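Local coordinates for protein aromatic-amino-acid aminotransferase (Burkholderia pseudomallei, PDB 4F4E) that probably transfers amino groups between aromatic amino acids such as tyrosine and 2-oxoglutarate, working as a homodimer with pyridoxal 5'-phosphate bound to a lysine, at residues 237-245 and 331-342; 213-221 and 249-259. One frame throughout, in Å; residues are numbered along the deposited sequence.

Contact 1 (237-245 and 331-342); sequences YQGFGESIE and VQELGEMRDRIR
A largely buried loop-on-helix contact sets the carbonyls of Gly-239 and Gly-241, in the loop after strand 230-235, against Arg-338 and Arg-342 of the long helix 324-354, beside an apolar patch around Phe-240. Arg-338 NH1 donates to Gly-239 O at 2.8 Å, almost straight at 168°, with the oxygen in the guanidinium plane. Its chain runs extended until a bend at chi3 (61°) brings NH1 to that oxygen; Glu-242 O lies over one face of the group, toward its rim, and Gly-335 CA over the other. Arg-342 is extended from CG to NE, and its NH2 meets a lone pair of Gly-241 O at 2.9 Å. The same nitrogen forms a salt bridge with Glu-242 OE1 at 3.0 Å, weak as a hydrogen bond, where the contact reaches the surface. Water 2 links Gly-241 O to Arg-342 NE, and water 1 joins Phe-240 O to Arg-338 O. In this aminotransferase of the class I family, strand 230-235 belongs to the large mixed sheet, and the loop opens with a type II beta turn, Tyr-237 to Phe-240. Tyr-237, at the start of that turn, hydrogen-bonds through OH to O3 of the cofactor-lysine adduct at position 269, which ties the loop to the active site. Leu-334 CD1 sits over one face of the Phe-240 ring, 3.8 Å from its centroid, while Met-337 CE closes on the edge, 4.0 Å from Phe-240 CZ. The other leucine methyl, CD2, packs against Gly-239 CA at 3.9 Å and against Ile-244 CG1.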
ATOM      1  N   TYR A 237       2.555  19.346   1.137  1.00  9.13           N
ATOM      2  CA  TYR A 237       2.674  20.418   0.151  1.00  9.59           C
ATOM      3  C   TYR A 237       4.004  21.173   0.219  1.00  9.61           C
ATOM      4  O   TYR A 237       4.048  22.362  -0.012  1.00 10.05           O
ATOM      5  CB  TYR A 237       1.499  21.409   0.295  1.00  9.47           C
ATOM      6  CG  TYR A 237       0.162  20.763   0.122  1.00  9.53           C
ATOM      7  CD1 TYR A 237      -0.392  20.570  -1.150  1.00  9.86           C
ATOM      8  CD2 TYR A 237      -0.604  20.386   1.240  1.00  9.63           C
ATOM      9  CE1 TYR A 237      -1.631  19.973  -1.285  1.00  9.61           C
ATOM     10  CE2 TYR A 237      -1.809  19.760   1.097  1.00  9.86           C
ATOM     11  CZ  TYR A 237      -2.334  19.580  -0.166  1.00  9.69           C
ATOM     12  OH  TYR A 237      -3.548  18.970  -0.311  1.00  9.62           O
ATOM     13  N   GLN A 238       5.103  20.468   0.495  1.00 10.10           N
ATOM     14  CA  GLN A 238       6.399  21.103   0.570  1.00 10.21           C
ATOM     15  C   GLN A 238       6.737  21.650  -0.805  1.00 10.60           C
ATOM     16  O   GLN A 238       6.882  20.895  -1.745  1.00 10.54           O
ATOM     17  CB  GLN A 238       7.499  20.139   1.026  1.00 10.32           C
ATOM     18  CG  GLN A 238       8.829  20.841   1.262  1.00 10.60           C
ATOM     19  CD  GLN A 238       9.907  19.911   1.802  1.00 10.93           C
ATOM     20  OE1 GLN A 238       9.698  18.674   1.922  1.00 11.46           O
ATOM     21  NE2 GLN A 238      11.041  20.472   2.109  1.00 10.94           N
ATOM     22  N   GLY A 239       6.848  22.969  -0.891  1.00 11.31           N
ATOM     23  CA  GLY A 239       7.087  23.670  -2.157  1.00 11.70           C
ATOM     24  C   GLY A 239       5.933  24.510  -2.661  1.00 11.69           C
ATOM     25  O   GLY A 239       6.122  25.327  -3.570  1.00 12.84           O
ATOM     26  N   PHE A 240       4.735  24.314  -2.108  1.00 11.03           N
ATOM     27  CA  PHE A 240       3.576  25.109  -2.566  1.00 11.41           C
ATOM     28  C   PHE A 240       3.335  26.415  -1.793  1.00 11.85           C
ATOM     29  O   PHE A 240       2.423  27.190  -2.156  1.00 11.45           O
ATOM     30  CB  PHE A 240       2.303  24.272  -2.563  1.00 11.40           C
ATOM     31  CG  PHE A 240       2.267  23.247  -3.653  1.00 11.31           C
ATOM     32  CD1 PHE A 240       1.852  23.593  -4.917  1.00 11.51           C
ATOM     33  CD2 PHE A 240       2.683  21.955  -3.425  1.00 11.16           C
ATOM     34  CE1 PHE A 240       1.802  22.641  -5.941  1.00 11.48           C
ATOM     35  CE2 PHE A 240       2.621  21.020  -4.423  1.00 11.43           C
ATOM     36  CZ  PHE A 240       2.195  21.367  -5.684  1.00 11.68           C
ATOM     37  N   GLY A 241       4.044  26.602  -0.692  1.00 11.68           N
ATOM     38  CA  GLY A 241       3.783  27.733   0.194  1.00 12.40           C
ATOM     39  C   GLY A 241       4.727  28.880  -0.123  1.00 13.37           C
ATOM     40  O   GLY A 241       4.370  29.834  -0.828  1.00 13.78           O
ATOM     41  N   GLU A 242       5.940  28.797   0.386  1.00 14.30           N
ATOM     42  CA  GLU A 242       6.936  29.816   0.068  1.00 15.29           C
ATOM     43  C   GLU A 242       8.075  29.285  -0.801  1.00 14.80           C
ATOM     44  O   GLU A 242       8.465  29.901  -1.812  1.00 14.50           O
ATOM     45  CB  GLU A 242       7.494  30.403   1.361  1.00 17.32           C
ATOM     46  CG  GLU A 242       8.605  31.421   1.148  1.00 19.68           C
ATOM     47  CD  GLU A 242       8.121  32.700   0.464  1.00 22.47           C
ATOM     48  OE1 GLU A 242       6.885  33.028   0.462  1.00 23.80           O
ATOM     49  OE2 GLU A 242       9.011  33.415  -0.058  1.00 26.10           O
ATOM     50  N   SER A 243       8.671  28.190  -0.366  1.00 14.38           N
ATOM     51  CA  SER A 243       9.760  27.552  -1.090  1.00 14.26           C
ATOM     52  C   SER A 243       9.921  26.166  -0.524  1.00 13.90           C
ATOM     53  O   SER A 243       9.424  25.875   0.548  1.00 13.29           O
ATOM     54  CB  SER A 243      11.074  28.318  -0.913  1.00 14.67           C
ATOM     55  OG  SER A 243      11.483  28.316   0.464  1.00 14.27           O
ATOM     56  N   ILE A 244      10.664  25.317  -1.217  1.00 13.99           N
ATOM     57  CA  ILE A 244      10.903  23.962  -0.693  1.00 14.37           C
ATOM     58  C   ILE A 244      11.499  23.980   0.701  1.00 15.15           C
ATOM     59  O   ILE A 244      10.973  23.311   1.600  1.00 14.77           O
ATOM     60  CB  ILE A 244      11.740  23.126  -1.664  1.00 14.58           C
ATOM     61  CG1 ILE A 244      10.901  22.787  -2.895  1.00 14.76           C
ATOM     62  CG2 ILE A 244      12.250  21.841  -1.026  1.00 14.78           C
ATOM     63  CD1 ILE A 244      11.720  22.525  -4.151  1.00 15.58           C
ATOM     64  N   GLU A 245      12.551  24.774   0.894  1.00 16.44           N
ATOM     65  CA  GLU A 245      13.212  24.873   2.176  1.00 17.56           C
ATOM     66  C   GLU A 245      12.341  25.570   3.245  1.00 15.65           C
ATOM     67  O   GLU A 245      12.217  25.063   4.350  1.00 14.59           O
ATOM     68  CB  GLU A 245      14.602  25.551   2.043  1.00 21.40           C
ATOM     69  CG  GLU A 245      15.617  24.695   1.264  1.00 25.02           C
ATOM     70  CD  GLU A 245      15.994  23.365   1.982  1.00 28.75           C
ATOM     71  OE1 GLU A 245      16.667  23.454   3.053  1.00 31.88           O
ATOM     72  OE2 GLU A 245      15.634  22.241   1.471  1.00 30.68           O
ATOM     73  N   VAL A 331      12.538  21.586  -9.302  1.00 11.61           N
ATOM     74  CA  VAL A 331      12.477  22.818  -8.439  1.00 11.80           C
ATOM     75  C   VAL A 331      11.829  23.933  -9.253  1.00 12.47           C
ATOM     76  O   VAL A 331      10.914  24.655  -8.777  1.00 12.25           O
ATOM     77  CB  VAL A 331      13.881  23.222  -7.904  1.00 12.07           C
ATOM     78  CG1 VAL A 331      13.854  24.612  -7.311  1.00 12.24           C
ATOM     79  CG2 VAL A 331      14.334  22.223  -6.854  1.00 11.63           C
ATOM     80  N   GLN A 332      12.236  24.028 -10.512  1.00 13.37           N
ATOM     81  CA  GLN A 332      11.713  25.062 -11.368  1.00 15.08           C
ATOM     82  C   GLN A 332      10.233  24.895 -11.619  1.00 14.09           C
ATOM     83  O   GLN A 332       9.453  25.846 -11.485  1.00 13.66           O
ATOM     84  CB  GLN A 332      12.477  25.089 -12.693  1.00 17.60           C
ATOM     85  CG  GLN A 332      12.014  26.170 -13.664  1.00 20.96           C
ATOM     86  CD  GLN A 332      12.958  26.276 -14.844  1.00 23.46           C
ATOM     87  OE1 GLN A 332      13.670  27.274 -15.009  1.00 33.50           O
ATOM     88  NE2 GLN A 332      13.004  25.242 -15.644  1.00 25.85           N
ATOM     89  N   GLU A 333       9.839  23.676 -11.968  1.00 12.90           N
ATOM     90  CA  GLU A 333       8.458  23.406 -12.287  1.00 12.52           C
ATOM     91  C   GLU A 333       7.517  23.523 -11.067  1.00 11.44           C
ATOM     92  O   GLU A 333       6.424  24.065 -11.185  1.00 11.34           O
ATOM     93  CB  GLU A 333       8.282  22.062 -13.028  1.00 12.44           C
ATOM     94  CG  GLU A 333       6.881  21.932 -13.592  1.00 13.15           C
ATOM     95  CD  GLU A 333       6.693  20.834 -14.629  1.00 14.29           C
ATOM     96  OE1 GLU A 333       5.535  20.745 -15.119  1.00 16.07           O
ATOM     97  OE2 GLU A 333       7.630  20.063 -14.933  1.00 14.61           O
ATOM     98  N   LEU A 334       7.957  23.039  -9.909  1.00 11.01           N
ATOM     99  CA  LEU A 334       7.162  23.137  -8.721  1.00 10.73           C
ATOM    100  C   LEU A 334       6.999  24.625  -8.356  1.00 10.95           C
ATOM    101  O   LEU A 334       5.935  25.081  -7.904  1.00 10.59           O
ATOM    102  CB  LEU A 334       7.865  22.381  -7.610  1.00 10.82           C
ATOM    103  CG  LEU A 334       7.139  22.394  -6.266  1.00 10.43           C
ATOM    104  CD1 LEU A 334       5.670  21.968  -6.370  1.00 10.16           C
ATOM    105  CD2 LEU A 334       7.947  21.517  -5.347  1.00 10.72           C
ATOM    106  N   GLY A 335       8.042  25.402  -8.620  1.00 11.50           N
ATOM    107  CA  GLY A 335       7.968  26.849  -8.410  1.00 11.88           C
ATOM    108  C   GLY A 335       6.972  27.541  -9.326  1.00 12.46           C
ATOM    109  O   GLY A 335       6.278  28.478  -8.913  1.00 11.97           O
ATOM    110  N   GLU A 336       6.891  27.066 -10.572  1.00 13.20           N
ATOM    111  CA  GLU A 336       5.904  27.594 -11.539  1.00 14.14           C
ATOM    112  C   GLU A 336       4.470  27.259 -11.058  1.00 13.44           C
ATOM    113  O   GLU A 336       3.572  28.090 -11.162  1.00 12.96           O
ATOM    114  CB  GLU A 336       6.168  27.032 -12.935  1.00 15.18           C
ATOM    115  CG  GLU A 336       7.476  27.541 -13.508  1.00 17.03           C
ATOM    116  CD  GLU A 336       7.904  26.793 -14.743  1.00 18.88           C
ATOM    117  OE1 GLU A 336       7.318  25.724 -15.038  1.00 20.59           O
ATOM    118  OE2 GLU A 336       8.866  27.228 -15.393  1.00 21.27           O
ATOM    119  N   MET A 337       4.292  26.085 -10.490  1.00 13.19           N
ATOM    120  CA  MET A 337       3.002  25.707  -9.937  1.00 13.30           C
ATOM    121  C   MET A 337       2.632  26.556  -8.701  1.00 13.40           C
ATOM    122  O   MET A 337       1.504  27.090  -8.624  1.00 13.61           O
ATOM    123  CB  MET A 337       2.968  24.206  -9.634  1.00 14.16           C
ATOM    124  CG  MET A 337       3.170  23.350 -10.865  1.00 14.97           C
ATOM    125  SD  MET A 337       3.597  21.660 -10.445  1.00 18.67           S
ATOM    126  CE  MET A 337       2.146  21.098  -9.681  1.00 14.93           C
ATOM    127  N   ARG A 338       3.582  26.709  -7.772  1.00 12.61           N
ATOM    128  CA  ARG A 338       3.423  27.631  -6.649  1.00 13.34           C
ATOM    129  C   ARG A 338       3.009  29.014  -7.151  1.00 13.26           C
ATOM    130  O   ARG A 338       2.056  29.610  -6.666  1.00 12.96           O
ATOM    131  CB  ARG A 338       4.716  27.744  -5.842  1.00 13.87           C
ATOM    132  CG  ARG A 338       4.641  28.677  -4.656  1.00 15.31           C
ATOM    133  CD  ARG A 338       5.932  28.650  -3.849  1.00 17.11           C
ATOM    134  NE  ARG A 338       7.116  29.061  -4.601  1.00 19.00           N
ATOM    135  CZ  ARG A 338       8.129  28.250  -4.982  1.00 20.81           C
ATOM    136  NH1 ARG A 338       8.161  26.913  -4.754  1.00 20.38           N
ATOM    137  NH2 ARG A 338       9.159  28.803  -5.584  1.00 20.78           N
ATOM    138  N   ASP A 339       3.748  29.524  -8.122  1.00 13.28           N
ATOM    139  CA  ASP A 339       3.521  30.892  -8.582  1.00 14.34           C
ATOM    140  C   ASP A 339       2.205  31.030  -9.344  1.00 13.64           C
ATOM    141  O   ASP A 339       1.585  32.104  -9.301  1.00 13.66           O
ATOM    142  CB  ASP A 339       4.685  31.341  -9.452  1.00 15.11           C
ATOM    143  CG  ASP A 339       5.986  31.634  -8.638  1.00 16.49           C
ATOM    144  OD1 ASP A 339       6.011  31.775  -7.397  1.00 16.90           O
ATOM    145  OD2 ASP A 339       6.982  31.764  -9.319  1.00 18.18           O
ATOM    146  N   ARG A 340       1.780  29.990 -10.069  1.00 12.99           N
ATOM    147  CA  ARG A 340       0.500  30.090 -10.798  0.50 13.12           C
ATOM    148  C   ARG A 340      -0.648  30.184  -9.812  1.00 12.99           C
ATOM    149  O   ARG A 340      -1.545  30.983  -9.992  1.00 13.46           O
ATOM    150  CB  ARG A 340       0.239  28.947 -11.773  0.50 12.79           C
ATOM    151  CG  ARG A 340      -0.891  29.314 -12.725  0.50 12.92           C
ATOM    152  CD  ARG A 340      -1.561  28.103 -13.309  0.50 12.74           C
ATOM    153  NE  ARG A 340      -2.287  27.346 -12.305  0.50 12.36           N
ATOM    154  CZ  ARG A 340      -2.801  26.154 -12.534  0.50 12.22           C
ATOM    155  NH1 ARG A 340      -2.648  25.587 -13.745  0.50 11.88           N
ATOM    156  NH2 ARG A 340      -3.459  25.538 -11.570  0.50 11.88           N
ATOM    157  N   ILE A 341      -0.602  29.401  -8.742  1.00 12.30           N
ATOM    158  CA  ILE A 341      -1.619  29.499  -7.704  1.00 11.93           C
ATOM    159  C   ILE A 341      -1.702  30.903  -7.131  1.00 12.24           C
ATOM    160  O   ILE A 341      -2.784  31.430  -6.932  1.00 11.76           O
ATOM    161  CB  ILE A 341      -1.420  28.449  -6.577  1.00 11.38           C
ATOM    162  CG1 ILE A 341      -1.602  27.020  -7.109  1.00 11.44           C
ATOM    163  CG2 ILE A 341      -2.367  28.743  -5.399  1.00 11.20           C
ATOM    164  CD1 ILE A 341      -1.069  25.959  -6.103  1.00 11.19           C
ATOM    165  N   ARG A 342      -0.554  31.493  -6.838  1.00 12.85           N
ATOM    166  CA  ARG A 342      -0.488  32.857  -6.312  1.00 13.94           C
ATOM    167  C   ARG A 342      -1.090  33.855  -7.310  1.00 13.94           C
ATOM    168  O   ARG A 342      -1.756  34.812  -6.910  1.00 14.37           O
ATOM    169  CB  ARG A 342       0.961  33.238  -6.045  1.00 14.84           C
ATOM    170  CG  ARG A 342       1.625  32.534  -4.878  1.00 16.51           C
ATOM    171  CD  ARG A 342       3.042  33.046  -4.673  1.00 19.04           C
ATOM    172  NE  ARG A 342       3.699  32.477  -3.493  1.00 21.46           N
ATOM    173  CZ  ARG A 342       4.933  32.795  -3.105  1.00 24.12           C
ATOM    174  NH1 ARG A 342       5.675  33.664  -3.804  1.00 27.28           N
ATOM    175  NH2 ARG A 342       5.426  32.280  -1.997  1.00 24.69           N
TER
HETATM  176  O   HOH W   1       1.092  28.641  -4.019  1.00 16.58           O
HETATM  177  O   HOH W   2       2.126  30.732  -2.023  1.00 26.51           O

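Contact 2 (213-221 and 249-259); sequences NDAQWAQVV and AAVRLFAAANL
The indole of Trp-217 carries the methyl of Ala-250 on one face, and the ring of Phe-254 carries Val-221 CG2 on one face; at the edge of the phenyl ring lie Trp-217 CZ3 and Val-220 CG1. These groups join helices 214-227 and 249-256, which come just before and just after strand 230-235 in the alpha/beta large domain of the aminotransferase fold and run in roughly the same direction, their segment axes 9.9 Å apart at -36°. Both methyl-on-ring pairs are CH-pi contacts: Ala-250 CB stands 3.5 Å from the centroid of the six-membered ring of Trp-217, and Val-221 CG2 is 3.6 Å from that of Phe-254, only 8° off the normal. Trp-217 and Phe-254 cross at about a right angle. With its CG2 anti to the carbonyl carbon and over the phenyl ring, Val-221 turns CG1 to Ala-257 CB, 3.6 Å away. Leu-253 CD1 packs against Trp-217 CB. Phe-254 also packs on Pro-231 and Leu-233 of the central sheet. Asn-213 and Gln-216 form a capping box at the start of the first helix: Asn-213 OD1 accepts from Gln-216 N at 2.7 Å, and Gln-216 OE1 takes Asn-213 N on a lone pair at 3.0 Å.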
ATOM      1  N   ASN A 213       2.289  31.349  11.394  1.00 24.36           N
ATOM      2  CA  ASN A 213       3.562  32.001  11.118  1.00 27.87           C
ATOM      3  C   ASN A 213       4.631  31.410  12.044  1.00 31.97           C
ATOM      4  O   ASN A 213       4.302  30.764  13.047  1.00 28.25           O
ATOM      5  CB  ASN A 213       3.458  33.539  11.279  1.00 28.89           C
ATOM      6  CG  ASN A 213       3.122  33.963  12.696  1.00 30.18           C
ATOM      7  OD1 ASN A 213       3.671  33.431  13.662  1.00 31.78           O
ATOM      8  ND2 ASN A 213       2.204  34.900  12.833  1.00 29.21           N
ATOM      9  N   ASP A 214       5.899  31.652  11.694  1.00 36.30           N
ATOM     10  CA  ASP A 214       7.068  31.026  12.354  1.00 37.29           C
ATOM     11  C   ASP A 214       7.118  31.257  13.859  1.00 36.02           C
ATOM     12  O   ASP A 214       7.704  30.446  14.607  1.00 33.69           O
ATOM     13  CB  ASP A 214       8.363  31.540  11.717  1.00 40.43           C
ATOM     14  CG  ASP A 214       8.690  30.849  10.419  1.00 45.10           C
ATOM     15  OD1 ASP A 214       7.898  29.965   9.975  1.00 43.89           O
ATOM     16  OD2 ASP A 214       9.765  31.174   9.855  1.00 50.10           O
ATOM     17  N   ALA A 215       6.501  32.352  14.282  1.00 33.83           N
ATOM     18  CA  ALA A 215       6.406  32.723  15.674  1.00 34.21           C
ATOM     19  C   ALA A 215       5.283  32.012  16.415  1.00 32.37           C
ATOM     20  O   ALA A 215       5.399  31.729  17.597  1.00 28.92           O
ATOM     21  CB  ALA A 215       6.238  34.217  15.801  1.00 34.48           C
ATOM     22  N   GLN A 216       4.171  31.759  15.733  1.00 29.31           N
ATOM     23  CA  GLN A 216       3.109  30.951  16.306  1.00 26.30           C
ATOM     24  C   GLN A 216       3.601  29.504  16.393  1.00 23.27           C
ATOM     25  O   GLN A 216       3.290  28.784  17.363  1.00 23.32           O
ATOM     26  CB  GLN A 216       1.833  31.076  15.480  1.00 25.76           C
ATOM     27  CG  GLN A 216       1.195  32.468  15.576  1.00 26.90           C
ATOM     28  CD  GLN A 216       0.090  32.675  14.541  1.00 26.90           C
ATOM     29  OE1 GLN A 216       0.216  32.237  13.405  1.00 25.80           O
ATOM     30  NE2 GLN A 216      -1.018  33.312  14.959  1.00 25.47           N
ATOM     31  N   TRP A 217       4.376  29.080  15.398  1.00 21.22           N
ATOM     32  CA  TRP A 217       4.954  27.740  15.421  1.00 19.25           C
ATOM     33  C   TRP A 217       5.851  27.587  16.625  1.00 19.51           C
ATOM     34  O   TRP A 217       5.814  26.541  17.286  1.00 17.35           O
ATOM     35  CB  TRP A 217       5.734  27.449  14.171  1.00 17.84           C
ATOM     36  CG  TRP A 217       4.905  26.929  13.019  1.00 16.59           C
ATOM     37  CD1 TRP A 217       4.710  27.514  11.774  1.00 16.13           C
ATOM     38  CD2 TRP A 217       4.167  25.687  12.995  1.00 15.29           C
ATOM     39  NE1 TRP A 217       3.920  26.728  10.974  1.00 15.62           N
ATOM     40  CE2 TRP A 217       3.562  25.593  11.659  1.00 14.87           C
ATOM     41  CE3 TRP A 217       3.969  24.667  13.906  1.00 14.84           C
ATOM     42  CZ2 TRP A 217       2.791  24.532  11.290  1.00 13.69           C
ATOM     43  CZ3 TRP A 217       3.193  23.588  13.517  1.00 14.59           C
ATOM     44  CH2 TRP A 217       2.598  23.538  12.252  1.00 14.01           C
ATOM     45  N   ALA A 218       6.615  28.631  16.977  1.00 19.96           N
ATOM     46  CA  ALA A 218       7.517  28.509  18.147  1.00 20.78           C
ATOM     47  C   ALA A 218       6.733  28.298  19.439  1.00 21.05           C
ATOM     48  O   ALA A 218       7.164  27.550  20.338  1.00 20.52           O
ATOM     49  CB  ALA A 218       8.446  29.741  18.248  1.00 21.92           C
ATOM     50  N   GLN A 219       5.567  28.929  19.539  1.00 20.77           N
ATOM     51  CA  GLN A 219       4.722  28.749  20.717  1.00 21.19           C
ATOM     52  C   GLN A 219       4.168  27.332  20.753  1.00 19.22           C
ATOM     53  O   GLN A 219       4.084  26.723  21.814  1.00 18.77           O
ATOM     54  CB  GLN A 219       3.578  29.742  20.748  1.00 22.80           C
ATOM     55  CG  GLN A 219       4.107  31.169  20.843  1.00 26.10           C
ATOM     56  CD  GLN A 219       3.018  32.208  20.852  1.00 27.60           C
ATOM     57  OE1 GLN A 219       2.378  32.423  21.877  1.00 32.88           O
ATOM     58  NE2 GLN A 219       2.837  32.892  19.740  1.00 29.58           N
ATOM     59  N   VAL A 220       3.776  26.828  19.585  1.00 17.93           N
ATOM     60  CA  VAL A 220       3.274  25.467  19.517  1.00 16.40           C
ATOM     61  C   VAL A 220       4.336  24.462  19.976  1.00 16.05           C
ATOM     62  O   VAL A 220       4.048  23.591  20.791  1.00 14.97           O
ATOM     63  CB  VAL A 220       2.741  25.103  18.119  1.00 15.82           C
ATOM     64  CG1 VAL A 220       2.359  23.643  18.091  1.00 14.50           C
ATOM     65  CG2 VAL A 220       1.525  25.971  17.793  1.00 15.67           C
ATOM     66  N   VAL A 221       5.547  24.592  19.437  1.00 15.79           N
ATOM     67  CA  VAL A 221       6.654  23.725  19.822  1.00 15.79           C
ATOM     68  C   VAL A 221       6.874  23.792  21.349  1.00 16.98           C
ATOM     69  O   VAL A 221       7.023  22.761  21.978  1.00 16.57           O
ATOM     70  CB  VAL A 221       7.962  24.112  19.084  1.00 15.75           C
ATOM     71  CG1 VAL A 221       9.155  23.328  19.591  1.00 15.93           C
ATOM     72  CG2 VAL A 221       7.776  23.897  17.572  1.00 15.00           C
ATOM     73  N   ALA A 249       9.940  24.533   7.447  1.00 12.13           N
ATOM     74  CA  ALA A 249      10.344  25.245   8.683  1.00 12.74           C
ATOM     75  C   ALA A 249       9.761  24.627   9.938  1.00 12.47           C
ATOM     76  O   ALA A 249      10.461  24.409  10.909  1.00 12.64           O
ATOM     77  CB  ALA A 249      10.007  26.724   8.577  1.00 13.41           C
ATOM     78  N   ALA A 250       8.478  24.323   9.907  1.00 12.17           N
ATOM     79  CA  ALA A 250       7.801  23.762  11.071  1.00 12.75           C
ATOM     80  C   ALA A 250       8.387  22.430  11.485  1.00 12.71           C
ATOM     81  O   ALA A 250       8.560  22.168  12.670  1.00 12.88           O
ATOM     82  CB  ALA A 250       6.299  23.637  10.818  1.00 12.62           C
ATOM     83  N   VAL A 251       8.741  21.585  10.497  1.00 12.32           N
ATOM     84  CA  VAL A 251       9.336  20.285  10.793  1.00 12.28           C
ATOM     85  C   VAL A 251      10.693  20.495  11.482  1.00 13.03           C
ATOM     86  O   VAL A 251      10.976  19.892  12.520  1.00 13.38           O
ATOM     87  CB  VAL A 251       9.493  19.438   9.492  1.00 12.05           C
ATOM     88  CG1 VAL A 251      10.262  18.168   9.769  1.00 11.82           C
ATOM     89  CG2 VAL A 251       8.141  19.158   8.846  1.00 11.34           C
ATOM     90  N   ARG A 252      11.488  21.451  10.970  1.00 13.65           N
ATOM     91  CA  ARG A 252      12.811  21.749  11.494  1.00 14.44           C
ATOM     92  C   ARG A 252      12.806  22.364  12.894  1.00 14.66           C
ATOM     93  O   ARG A 252      13.713  22.062  13.688  1.00 14.65           O
ATOM     94  CB  ARG A 252      13.581  22.627  10.494  1.00 15.48           C
ATOM     95  CG  ARG A 252      13.780  21.840   9.184  1.00 15.97           C
ATOM     96  CD  ARG A 252      14.580  22.577   8.125  1.00 16.94           C
ATOM     97  NE  ARG A 252      14.484  21.840   6.844  1.00 17.80           N
ATOM     98  CZ  ARG A 252      15.101  22.176   5.702  1.00 18.15           C
ATOM     99  NH1 ARG A 252      15.908  23.205   5.628  1.00 19.59           N
ATOM    100  NH2 ARG A 252      14.946  21.446   4.616  1.00 20.07           N
ATOM    101  N   LEU A 253      11.775  23.161  13.191  1.00 14.34           N
ATOM    102  CA  LEU A 253      11.591  23.764  14.525  1.00 15.09           C
ATOM    103  C   LEU A 253      11.381  22.671  15.561  1.00 14.79           C
ATOM    104  O   LEU A 253      11.943  22.745  16.653  1.00 14.08           O
ATOM    105  CB  LEU A 253      10.394  24.738  14.548  1.00 15.82           C
ATOM    106  CG  LEU A 253      10.669  26.108  13.915  1.00 17.06           C
ATOM    107  CD1 LEU A 253       9.420  26.995  13.634  1.00 17.74           C
ATOM    108  CD2 LEU A 253      11.647  26.863  14.797  1.00 17.84           C
ATOM    109  N   PHE A 254      10.576  21.664  15.202  1.00 13.97           N
ATOM    110  CA  PHE A 254      10.351  20.520  16.103  1.00 14.48           C
ATOM    111  C   PHE A 254      11.618  19.688  16.224  1.00 15.04           C
ATOM    112  O   PHE A 254      11.951  19.222  17.320  1.00 15.66           O
ATOM    113  CB  PHE A 254       9.172  19.647  15.676  1.00 13.88           C
ATOM    114  CG  PHE A 254       7.826  20.213  16.074  1.00 13.83           C
ATOM    115  CD1 PHE A 254       7.323  19.975  17.304  1.00 14.48           C
ATOM    116  CD2 PHE A 254       7.104  20.961  15.198  1.00 13.94           C
ATOM    117  CE1 PHE A 254       6.101  20.483  17.674  1.00 14.98           C
ATOM    118  CE2 PHE A 254       5.866  21.482  15.554  1.00 14.70           C
ATOM    119  CZ  PHE A 254       5.374  21.238  16.813  1.00 14.26           C
ATOM    120  N   ALA A 255      12.323  19.510  15.113  1.00 14.77           N
ATOM    121  CA  ALA A 255      13.560  18.757  15.121  1.00 15.90           C
ATOM    122  C   ALA A 255      14.576  19.422  16.047  1.00 17.31           C
ATOM    123  O   ALA A 255      15.236  18.725  16.830  1.00 19.12           O
ATOM    124  CB  ALA A 255      14.123  18.608  13.694  1.00 15.60           C
ATOM    125  N   ALA A 256      14.660  20.750  15.993  1.00 17.82           N
ATOM    126  CA  ALA A 256      15.645  21.511  16.763  1.00 18.91           C
ATOM    127  C   ALA A 256      15.367  21.461  18.255  1.00 20.55           C
ATOM    128  O   ALA A 256      16.274  21.716  19.052  1.00 19.97           O
ATOM    129  CB  ALA A 256      15.695  22.974  16.279  1.00 19.77           C
ATOM    130  N   ALA A 257      14.119  21.151  18.625  1.00 21.07           N
ATOM    131  CA  ALA A 257      13.666  21.086  20.024  1.00 22.37           C
ATOM    132  C   ALA A 257      13.939  19.788  20.782  1.00 23.25           C
ATOM    133  O   ALA A 257      13.539  19.671  21.941  1.00 22.22           O
ATOM    134  CB  ALA A 257      12.164  21.431  20.110  1.00 21.02           C
ATOM    135  N   ASN A 258      14.610  18.818  20.171  1.00 26.12           N
ATOM    136  CA  ASN A 258      14.906  17.552  20.864  1.00 28.57           C
ATOM    137  C   ASN A 258      13.658  16.863  21.421  1.00 28.29           C
ATOM    138  O   ASN A 258      13.544  16.566  22.641  1.00 29.59           O
ATOM    139  CB  ASN A 258      15.963  17.761  21.947  1.00 32.59           C
ATOM    140  CG  ASN A 258      17.370  17.687  21.381  1.00 36.68           C
ATOM    141  OD1 ASN A 258      17.604  17.075  20.336  1.00 37.27           O
ATOM    142  ND2 ASN A 258      18.316  18.314  22.070  1.00 43.12           N
ATOM    143  N   LEU A 259      12.722  16.696  20.496  1.00 25.45           N
ATOM    144  CA  LEU A 259      11.458  16.038  20.706  1.00 23.72           C
ATOM    145  C   LEU A 259      11.424  14.766  19.872  1.00 21.24           C
ATOM    146  O   LEU A 259      12.104  14.672  18.852  1.00 20.43           O
ATOM    147  CB  LEU A 259      10.318  16.966  20.222  1.00 23.48           C
ATOM    148  CG  LEU A 259      10.142  18.258  21.015  1.00 24.29           C
ATOM    149  CD1 LEU A 259       9.019  19.115  20.456  1.00 23.60           C
ATOM    150  CD2 LEU A 259       9.868  17.917  22.470  1.00 25.21           C
TER

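How the contacts relate
Contact 1 is the more buried, its centre about 14 Å from that of the chain against 18 Å for contact 2, which is only partly buried. Strand 230-235 connects them: helix 214-227 leads into it, loop 237-245 leaves it, and helix 249-256 follows; with helix 324-354 much later, the segments of the two contacts alternate along the chain. Contact 1 combines an apolar patch with a polar part, in which arginines and water take up peptide carbonyls of the loop; segments 213-221 and 249-259 meet without a hydrogen bond between them, through aliphatic and aromatic side chains. The contacts touch directly where Glu-245 OE1 and Arg-252 NH1 form a 2.7 Å salt bridge.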